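Hydroxylase (Rhodococcus sp., PDB 2OR0) probably acts as a flavin-dependent hydroxylase of the acyl-CoA dehydrogenase family, inserting one atom of molecular oxygen with reduced flavin as a donor. Local coordinates at residues E332-W346 against V385-Q399. Numbering follows the deposited sequence.
Sequences EERAIGRRTQIAAAW and VHVPGPTNHASALTQ. With ACT (acetate ion), chain F; ACT (acetate ion), chain E.
In the C-terminal helical domain of this acyl-CoA dehydrogenase-like fold, helix 331-356 packs roughly antiparallel against the last helix, 389-399. The axes of segments 332-346 and 389-399 cross at -142° and come within 8.7 Å. Ala335 CB lies 4.0 Å from Ser395 CB where the backbones draw close. Arg339 is a knob among Ser395, Asn392, Ala396 and Gln399. Its CG is anti to the backbone N (chi1 177°), which carries the chain across to the partner helix. There NH1 and NH2 grip Gln399 OE1 end-on, at 2.7 and 2.8 Å, with the oxygen in the guanidinium plane. NH1 also bonds weakly to Ser395 OG. A leucine in place of Arg339 would probably leave the Gln399 amide without this grip and freer to turn. Farther along, the 3-10 segment and turn leading into helix 389-399 are held through the carbonyls of Val385 and His386. Val385 O accepts from Arg338 NH1 (2.9 Å) and from Gln341 NE2, which comes from above the carbonyl plane. Gln341 NE2 and His386 NE2 both also bond to Thr259 OG1 of helix 250-277. Ile342 wedges CD1 against Thr391 CB and CG2 against Pro388. Ala345 CB sits over a face of the His386 ring. Trp346 NE1 donates a hydrogen bond to His386 O at 2.8 Å, nearly straight, with an N-H...O angle of 173°.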
ATOM      1  N   GLU A 332      -4.751  -4.225  21.994  1.00 33.99           N
ATOM      2  CA  GLU A 332      -3.528  -3.484  22.375  1.00 34.82           C
ATOM      3  C   GLU A 332      -2.346  -3.789  21.451  1.00 34.06           C
ATOM      4  O   GLU A 332      -1.659  -2.879  21.003  1.00 33.88           O
ATOM      5  CB  GLU A 332      -3.124  -3.723  23.844  1.00 34.59           C
ATOM      6  CG  GLU A 332      -1.863  -2.888  24.302  1.00 35.88           C
ATOM      7  CD  GLU A 332      -1.453  -3.091  25.779  1.00 37.68           C
ATOM      8  OE1 GLU A 332      -2.294  -3.526  26.606  1.00 42.11           O
ATOM      9  OE2 GLU A 332      -0.280  -2.810  26.123  1.00 41.91           O
ATOM     10  N   GLU A 333      -2.138  -5.071  21.151  1.00 32.44           N
ATOM     11  CA  GLU A 333      -1.118  -5.479  20.215  1.00 32.18           C
ATOM     12  C   GLU A 333      -1.359  -4.890  18.835  1.00 30.49           C
ATOM     13  O   GLU A 333      -0.426  -4.412  18.188  1.00 29.45           O
ATOM     14  CB  GLU A 333      -1.026  -7.008  20.138  1.00 31.49           C
ATOM     15  CG  GLU A 333      -0.350  -7.633  21.367  1.00 34.05           C
ATOM     16  CD  GLU A 333      -0.335  -9.182  21.345  1.00 35.56           C
ATOM     17  OE1 GLU A 333      -1.201  -9.808  20.687  1.00 41.33           O
ATOM     18  OE2 GLU A 333       0.558  -9.767  21.995  1.00 39.84           O
ATOM     19  N   ARG A 334      -2.608  -4.931  18.378  1.00 28.89           N
ATOM     20  CA  ARG A 334      -2.940  -4.348  17.090  1.00 27.92           C
ATOM     21  C   ARG A 334      -2.704  -2.828  17.046  1.00 25.85           C
ATOM     22  O   ARG A 334      -2.237  -2.306  16.042  1.00 26.23           O
ATOM     23  CB  ARG A 334      -4.364  -4.717  16.693  1.00 27.19           C
ATOM     24  CG  ARG A 334      -4.486  -6.110  16.030  1.00 30.28           C
ATOM     25  CD  ARG A 334      -5.806  -6.807  16.420  1.00 34.83           C
ATOM     26  NE  ARG A 334      -6.988  -6.018  16.062  1.00 39.64           N
ATOM     27  CZ  ARG A 334      -8.143  -6.036  16.728  1.00 41.90           C
ATOM     28  NH1 ARG A 334      -8.280  -6.806  17.802  1.00 43.06           N
ATOM     29  NH2 ARG A 334      -9.165  -5.281  16.316  1.00 42.36           N
ATOM     30  N   ALA A 335      -3.033  -2.158  18.137  1.00 24.60           N
ATOM     31  CA  ALA A 335      -2.962  -0.702  18.277  1.00 25.08           C
ATOM     32  C   ALA A 335      -1.498  -0.263  18.241  1.00 25.42           C
ATOM     33  O   ALA A 335      -1.136   0.723  17.572  1.00 24.84           O
ATOM     34  CB  ALA A 335      -3.613  -0.259  19.597  1.00 23.79           C
ATOM     35  N   ILE A 336      -0.665  -1.023  18.969  1.00 25.25           N
ATOM     36  CA  ILE A 336       0.773  -0.781  19.034  1.00 25.34           C
ATOM     37  C   ILE A 336       1.388  -1.054  17.692  1.00 24.77           C
ATOM     38  O   ILE A 336       2.233  -0.290  17.254  1.00 26.12           O
ATOM     39  CB  ILE A 336       1.466  -1.581  20.176  1.00 25.60           C
ATOM     40  CG1 ILE A 336       1.006  -1.004  21.526  1.00 25.12           C
ATOM     41  CG2 ILE A 336       3.035  -1.472  20.053  1.00 25.50           C
ATOM     42  CD1 ILE A 336       1.525  -1.761  22.773  1.00 27.07           C
ATOM     43  N   GLY A 337       0.963  -2.119  17.014  1.00 23.51           N
ATOM     44  CA  GLY A 337       1.436  -2.354  15.672  1.00 22.43           C
ATOM     45  C   GLY A 337       1.105  -1.243  14.663  1.00 23.35           C
ATOM     46  O   GLY A 337       1.897  -0.964  13.732  1.00 22.92           O
ATOM     47  N   ARG A 338      -0.087  -0.658  14.786  1.00 23.15           N
ATOM     48  CA  ARG A 338      -0.476   0.457  13.915  1.00 23.21           C
ATOM     49  C   ARG A 338       0.401   1.650  14.234  1.00 22.46           C
ATOM     50  O   ARG A 338       0.862   2.319  13.341  1.00 23.67           O
ATOM     51  CB  ARG A 338      -1.970   0.811  14.063  1.00 22.75           C
ATOM     52  CG  ARG A 338      -2.854  -0.040  13.152  1.00 22.79           C
ATOM     53  CD  ARG A 338      -2.953   0.585  11.752  1.00 22.21           C
ATOM     54  NE  ARG A 338      -3.776   1.785  11.818  1.00 23.35           N
ATOM     55  CZ  ARG A 338      -3.595   2.891  11.089  1.00 24.33           C
ATOM     56  NH1 ARG A 338      -2.574   2.998  10.239  1.00 19.53           N
ATOM     57  NH2 ARG A 338      -4.445   3.910  11.242  1.00 24.25           N
ATOM     58  N   ARG A 339       0.628   1.899  15.512  1.00 22.39           N
ATOM     59  CA  ARG A 339       1.477   2.987  15.957  1.00 23.30           C
ATOM     60  C   ARG A 339       2.884   2.893  15.335  1.00 23.07           C
ATOM     61  O   ARG A 339       3.424   3.873  14.805  1.00 22.78           O
ATOM     62  CB  ARG A 339       1.572   2.964  17.480  1.00 22.81           C
ATOM     63  CG  ARG A 339       2.498   4.030  18.022  1.00 26.25           C
ATOM     64  CD  ARG A 339       2.434   4.140  19.532  1.00 28.44           C
ATOM     65  NE  ARG A 339       3.051   2.986  20.189  1.00 31.09           N
ATOM     66  CZ  ARG A 339       2.790   2.614  21.443  1.00 30.91           C
ATOM     67  NH1 ARG A 339       1.914   3.278  22.172  1.00 28.48           N
ATOM     68  NH2 ARG A 339       3.420   1.581  21.979  1.00 31.91           N
ATOM     69  N   THR A 340       3.469   1.700  15.407  1.00 22.69           N
ATOM     70  CA  THR A 340       4.797   1.442  14.836  1.00 21.93           C
ATOM     71  C   THR A 340       4.827   1.681  13.345  1.00 21.85           C
ATOM     72  O   THR A 340       5.751   2.278  12.821  1.00 22.31           O
ATOM     73  CB  THR A 340       5.233  -0.009  15.188  1.00 22.64           C
ATOM     74  OG1 THR A 340       5.620  -0.002  16.553  1.00 24.35           O
ATOM     75  CG2 THR A 340       6.414  -0.497  14.338  1.00 20.39           C
ATOM     76  N   GLN A 341       3.782   1.244  12.663  1.00 21.66           N
ATOM     77  CA  GLN A 341       3.690   1.338  11.234  1.00 20.66           C
ATOM     78  C   GLN A 341       3.567   2.808  10.787  1.00 20.92           C
ATOM     79  O   GLN A 341       4.235   3.246   9.829  1.00 20.81           O
ATOM     80  CB  GLN A 341       2.479   0.496  10.778  1.00 21.51           C
ATOM     81  CG  GLN A 341       2.034   0.702   9.327  1.00 20.45           C
ATOM     82  CD  GLN A 341       0.855   1.684   9.270  1.00 24.12           C
ATOM     83  OE1 GLN A 341      -0.116   1.534  10.017  1.00 21.04           O
ATOM     84  NE2 GLN A 341       0.943   2.683   8.396  1.00 22.38           N
ATOM     85  N   ILE A 342       2.714   3.562  11.476  1.00 20.83           N
ATOM     86  CA  ILE A 342       2.552   4.975  11.183  1.00 20.52           C
ATOM     87  C   ILE A 342       3.895   5.695  11.412  1.00 20.81           C
ATOM     88  O   ILE A 342       4.359   6.405  10.538  1.00 20.76           O
ATOM     89  CB  ILE A 342       1.475   5.603  12.086  1.00 20.60           C
ATOM     90  CG1 ILE A 342       0.081   5.156  11.672  1.00 17.78           C
ATOM     91  CG2 ILE A 342       1.579   7.149  12.070  1.00 20.23           C
ATOM     92  CD1 ILE A 342      -0.946   5.314  12.798  1.00 19.35           C
ATOM     93  N   ALA A 343       4.491   5.512  12.595  1.00 21.16           N
ATOM     94  CA  ALA A 343       5.827   6.078  12.934  1.00 21.36           C
ATOM     95  C   ALA A 343       6.902   5.724  11.915  1.00 21.99           C
ATOM     96  O   ALA A 343       7.791   6.557  11.628  1.00 22.85           O
ATOM     97  CB  ALA A 343       6.260   5.604  14.318  1.00 20.76           C
ATOM     98  N   ALA A 344       6.848   4.499  11.382  1.00 21.02           N
ATOM     99  CA  ALA A 344       7.810   4.074  10.374  1.00 21.81           C
ATOM    100  C   ALA A 344       7.725   4.934   9.089  1.00 21.86           C
ATOM    101  O   ALA A 344       8.760   5.302   8.531  1.00 22.01           O
ATOM    102  CB  ALA A 344       7.635   2.601  10.025  1.00 21.38           C
ATOM    103  N   ALA A 345       6.507   5.217   8.611  1.00 20.99           N
ATOM    104  CA  ALA A 345       6.345   6.101   7.439  1.00 20.58           C
ATOM    105  C   ALA A 345       6.926   7.501   7.715  1.00 19.43           C
ATOM    106  O   ALA A 345       7.698   8.026   6.912  1.00 19.75           O
ATOM    107  CB  ALA A 345       4.868   6.204   7.015  1.00 20.11           C
ATOM    108  N   TRP A 346       6.578   8.079   8.856  1.00 18.73           N
ATOM    109  CA  TRP A 346       6.982   9.429   9.174  1.00 20.53           C
ATOM    110  C   TRP A 346       8.522   9.570   9.322  1.00 21.59           C
ATOM    111  O   TRP A 346       9.117  10.532   8.818  1.00 21.32           O
ATOM    112  CB  TRP A 346       6.285   9.919  10.444  1.00 20.02           C
ATOM    113  CG  TRP A 346       4.832  10.363  10.191  1.00 22.87           C
ATOM    114  CD1 TRP A 346       3.723   9.544   9.961  1.00 22.75           C
ATOM    115  CD2 TRP A 346       4.344  11.717  10.130  1.00 21.13           C
ATOM    116  NE1 TRP A 346       2.582  10.331   9.806  1.00 21.63           N
ATOM    117  CE2 TRP A 346       2.942  11.655   9.881  1.00 23.21           C
ATOM    118  CE3 TRP A 346       4.953  12.975  10.285  1.00 21.96           C
ATOM    119  CZ2 TRP A 346       2.150  12.800   9.784  1.00 21.99           C
ATOM    120  CZ3 TRP A 346       4.154  14.132  10.177  1.00 22.06           C
ATOM    121  CH2 TRP A 346       2.770  14.025   9.931  1.00 22.06           C
ATOM    122  N   VAL A 385      -3.804   5.991   6.095  1.00 24.46           N
ATOM    123  CA  VAL A 385      -3.139   5.058   7.024  1.00 25.13           C
ATOM    124  C   VAL A 385      -1.902   5.657   7.687  1.00 25.29           C
ATOM    125  O   VAL A 385      -1.333   5.036   8.590  1.00 26.47           O
ATOM    126  CB  VAL A 385      -2.794   3.649   6.430  1.00 24.98           C
ATOM    127  CG1 VAL A 385      -4.047   2.942   5.953  1.00 25.23           C
ATOM    128  CG2 VAL A 385      -1.774   3.752   5.314  1.00 23.77           C
ATOM    129  N   HIS A 386      -1.516   6.867   7.277  1.00 24.40           N
ATOM    130  CA  HIS A 386      -0.434   7.570   7.951  1.00 23.46           C
ATOM    131  C   HIS A 386      -0.836   8.664   8.918  1.00 24.01           C
ATOM    132  O   HIS A 386       0.048   9.242   9.549  1.00 24.01           O
ATOM    133  CB  HIS A 386       0.600   8.070   6.934  1.00 23.63           C
ATOM    134  CG  HIS A 386       1.179   6.965   6.110  1.00 22.39           C
ATOM    135  ND1 HIS A 386       1.264   7.017   4.737  1.00 22.30           N
ATOM    136  CD2 HIS A 386       1.640   5.745   6.471  1.00 19.70           C
ATOM    137  CE1 HIS A 386       1.785   5.888   4.291  1.00 22.55           C
ATOM    138  NE2 HIS A 386       2.015   5.099   5.328  1.00 19.46           N
ATOM    139  N   VAL A 387      -2.139   8.954   9.065  1.00 23.53           N
ATOM    140  CA  VAL A 387      -2.566   9.945  10.063  1.00 24.70           C
ATOM    141  C   VAL A 387      -2.158   9.382  11.427  1.00 24.94           C
ATOM    142  O   VAL A 387      -2.524   8.250  11.738  1.00 26.08           O
ATOM    143  CB  VAL A 387      -4.112  10.288   9.988  1.00 25.51           C
ATOM    144  CG1 VAL A 387      -4.571  11.192  11.159  1.00 23.90           C
ATOM    145  CG2 VAL A 387      -4.465  10.953   8.629  1.00 26.47           C
ATOM    146  N   PRO A 388      -1.340  10.137  12.207  1.00 25.03           N
ATOM    147  CA  PRO A 388      -0.791   9.638  13.458  1.00 24.55           C
ATOM    148  C   PRO A 388      -1.544   9.891  14.774  1.00 24.71           C
ATOM    149  O   PRO A 388      -1.440   9.072  15.681  1.00 23.79           O
ATOM    150  CB  PRO A 388       0.581  10.348  13.513  1.00 25.25           C
ATOM    151  CG  PRO A 388       0.265  11.732  12.939  1.00 25.52           C
ATOM    152  CD  PRO A 388      -0.776  11.474  11.860  1.00 24.48           C
ATOM    153  N   GLY A 389      -2.243  11.024  14.908  1.00 23.48           N
ATOM    154  CA  GLY A 389      -2.671  11.481  16.231  1.00 23.54           C
ATOM    155  C   GLY A 389      -3.556  10.488  17.004  1.00 23.26           C
ATOM    156  O   GLY A 389      -3.190  10.059  18.086  1.00 21.82           O
ATOM    157  N   PRO A 390      -4.723  10.139  16.447  1.00 23.78           N
ATOM    158  CA  PRO A 390      -5.702   9.258  17.122  1.00 24.66           C
ATOM    159  C   PRO A 390      -5.101   7.890  17.521  1.00 24.69           C
ATOM    160  O   PRO A 390      -5.374   7.404  18.596  1.00 25.11           O
ATOM    161  CB  PRO A 390      -6.782   9.069  16.061  1.00 23.84           C
ATOM    162  CG  PRO A 390      -6.659  10.365  15.183  1.00 25.28           C
ATOM    163  CD  PRO A 390      -5.187  10.564  15.111  1.00 24.20           C
ATOM    164  N   THR A 391      -4.296   7.297  16.643  1.00 25.20           N
ATOM    165  CA  THR A 391      -3.664   6.011  16.935  1.00 26.06           C
ATOM    166  C   THR A 391      -2.602   6.132  18.037  1.00 26.41           C
ATOM    167  O   THR A 391      -2.492   5.250  18.899  1.00 26.78           O
ATOM    168  CB  THR A 391      -3.051   5.438  15.676  1.00 25.65           C
ATOM    169  OG1 THR A 391      -4.090   5.311  14.710  1.00 26.39           O
ATOM    170  CG2 THR A 391      -2.398   4.057  15.930  1.00 25.92           C
ATOM    171  N   ASN A 392      -1.825   7.219  18.021  1.00 25.87           N
ATOM    172  CA  ASN A 392      -0.825   7.411  19.061  1.00 25.00           C
ATOM    173  C   ASN A 392      -1.527   7.531  20.390  1.00 25.12           C
ATOM    174  O   ASN A 392      -1.129   6.893  21.375  1.00 23.87           O
ATOM    175  CB  ASN A 392       0.042   8.635  18.793  1.00 25.26           C
ATOM    176  CG  ASN A 392       1.138   8.397  17.734  1.00 25.98           C
ATOM    177  OD1 ASN A 392       1.619   9.354  17.112  1.00 29.98           O
ATOM    178  ND2 ASN A 392       1.534   7.168  17.532  1.00 22.73           N
ATOM    179  N   HIS A 393      -2.595   8.341  20.407  1.00 25.29           N
ATOM    180  CA  HIS A 393      -3.432   8.551  21.591  1.00 25.89           C
ATOM    181  C   HIS A 393      -4.044   7.214  22.060  1.00 25.64           C
ATOM    182  O   HIS A 393      -3.976   6.879  23.241  1.00 25.30           O
ATOM    183  CB  HIS A 393      -4.550   9.578  21.275  1.00 26.92           C
ATOM    184  CG  HIS A 393      -5.516   9.829  22.405  1.00 28.19           C
ATOM    185  ND1 HIS A 393      -6.041  11.075  22.668  1.00 30.10           N
ATOM    186  CD2 HIS A 393      -6.087   8.993  23.309  1.00 31.49           C
ATOM    187  CE1 HIS A 393      -6.864  11.008  23.703  1.00 30.81           C
ATOM    188  NE2 HIS A 393      -6.920   9.750  24.103  1.00 31.86           N
ATOM    189  N   ALA A 394      -4.655   6.479  21.133  1.00 25.82           N
ATOM    190  CA  ALA A 394      -5.413   5.267  21.501  1.00 26.38           C
ATOM    191  C   ALA A 394      -4.489   4.146  22.005  1.00 26.15           C
ATOM    192  O   ALA A 394      -4.786   3.511  23.004  1.00 26.18           O
ATOM    193  CB  ALA A 394      -6.232   4.788  20.344  1.00 25.57           C
ATOM    194  N   SER A 395      -3.374   3.934  21.317  1.00 25.99           N
ATOM    195  CA  SER A 395      -2.385   2.929  21.737  1.00 26.46           C
ATOM    196  C   SER A 395      -1.818   3.284  23.097  1.00 26.53           C
ATOM    197  O   SER A 395      -1.759   2.436  23.958  1.00 27.20           O
ATOM    198  CB  SER A 395      -1.288   2.757  20.687  1.00 26.49           C
ATOM    199  OG  SER A 395      -0.491   3.928  20.554  1.00 26.59           O
ATOM    200  N   ALA A 396      -1.459   4.547  23.318  1.00 26.27           N
ATOM    201  CA  ALA A 396      -0.989   4.988  24.632  1.00 26.53           C
ATOM    202  C   ALA A 396      -2.056   4.785  25.728  1.00 27.57           C
ATOM    203  O   ALA A 396      -1.734   4.434  26.887  1.00 26.77           O
ATOM    204  CB  ALA A 396      -0.558   6.451  24.586  1.00 26.30           C
ATOM    205  N   LEU A 397      -3.315   5.051  25.379  1.00 28.02           N
ATOM    206  CA  LEU A 397      -4.406   4.856  26.330  1.00 28.94           C
ATOM    207  C   LEU A 397      -4.531   3.366  26.730  1.00 29.13           C
ATOM    208  O   LEU A 397      -4.698   3.063  27.915  1.00 29.93           O
ATOM    209  CB  LEU A 397      -5.738   5.416  25.808  1.00 28.72           C
ATOM    210  CG  LEU A 397      -6.970   5.280  26.747  1.00 29.41           C
ATOM    211  CD1 LEU A 397      -6.788   6.086  28.017  1.00 29.74           C
ATOM    212  CD2 LEU A 397      -8.245   5.696  26.043  1.00 29.04           C
ATOM    213  N   THR A 398      -4.410   2.441  25.779  1.00 30.39           N
ATOM    214  CA  THR A 398      -4.472   1.014  26.145  1.00 31.39           C
ATOM    215  C   THR A 398      -3.327   0.641  27.094  1.00 31.58           C
ATOM    216  O   THR A 398      -3.522  -0.143  28.036  1.00 31.00           O
ATOM    217  CB  THR A 398      -4.518   0.062  24.933  1.00 31.22           C
ATOM    218  OG1 THR A 398      -3.276   0.118  24.213  1.00 34.97           O
ATOM    219  CG2 THR A 398      -5.629   0.453  24.005  1.00 31.01           C
ATOM    220  N   GLN A 399      -2.157   1.248  26.890  1.00 31.47           N
ATOM    221  CA  GLN A 399      -0.994   0.960  27.733  1.00 32.25           C
ATOM    222  C   GLN A 399      -1.180   1.471  29.135  1.00 32.32           C
ATOM    223  O   GLN A 399      -0.598   0.934  30.063  1.00 32.76           O
ATOM    224  CB  GLN A 399       0.297   1.511  27.132  1.00 32.55           C
ATOM    225  CG  GLN A 399       0.735   0.738  25.901  1.00 34.37           C
ATOM    226  CD  GLN A 399       2.117   1.140  25.457  1.00 37.58           C
ATOM    227  OE1 GLN A 399       2.272   1.876  24.490  1.00 38.19           O
ATOM    228  NE2 GLN A 399       3.139   0.660  26.170  1.00 38.43           N
TER
HETATM  229  C   ACT F 610      -2.599  14.060  13.015  1.00 37.93           C
HETATM  230  O   ACT F 610      -3.464  13.436  13.581  1.00 37.48           O
HETATM  231  OXT ACT F 610      -2.667  13.969  11.752  1.00 41.35           O
HETATM  232  CH3 ACT F 610      -1.597  14.884  13.770  1.00 37.27           C
HETATM  233  C   ACT E 607     -12.012  -4.754  18.527  1.00 63.11           C
HETATM  234  O   ACT E 607     -11.815  -4.913  19.750  1.00 62.96           O
HETATM  235  OXT ACT E 607     -11.693  -5.730  17.815  1.00 63.68           O
HETATM  236  CH3 ACT E 607     -12.584  -3.492  17.946  1.00 62.76           C
HETATM  237  O   HOH W   1      -3.800   6.353  10.317  1.00 24.31           O
HETATM  238  O   HOH W   2      -5.818   3.358  13.772  1.00 33.69           O
HETATM  239  O   HOH W   3       2.866   6.427  15.293  1.00 27.01           O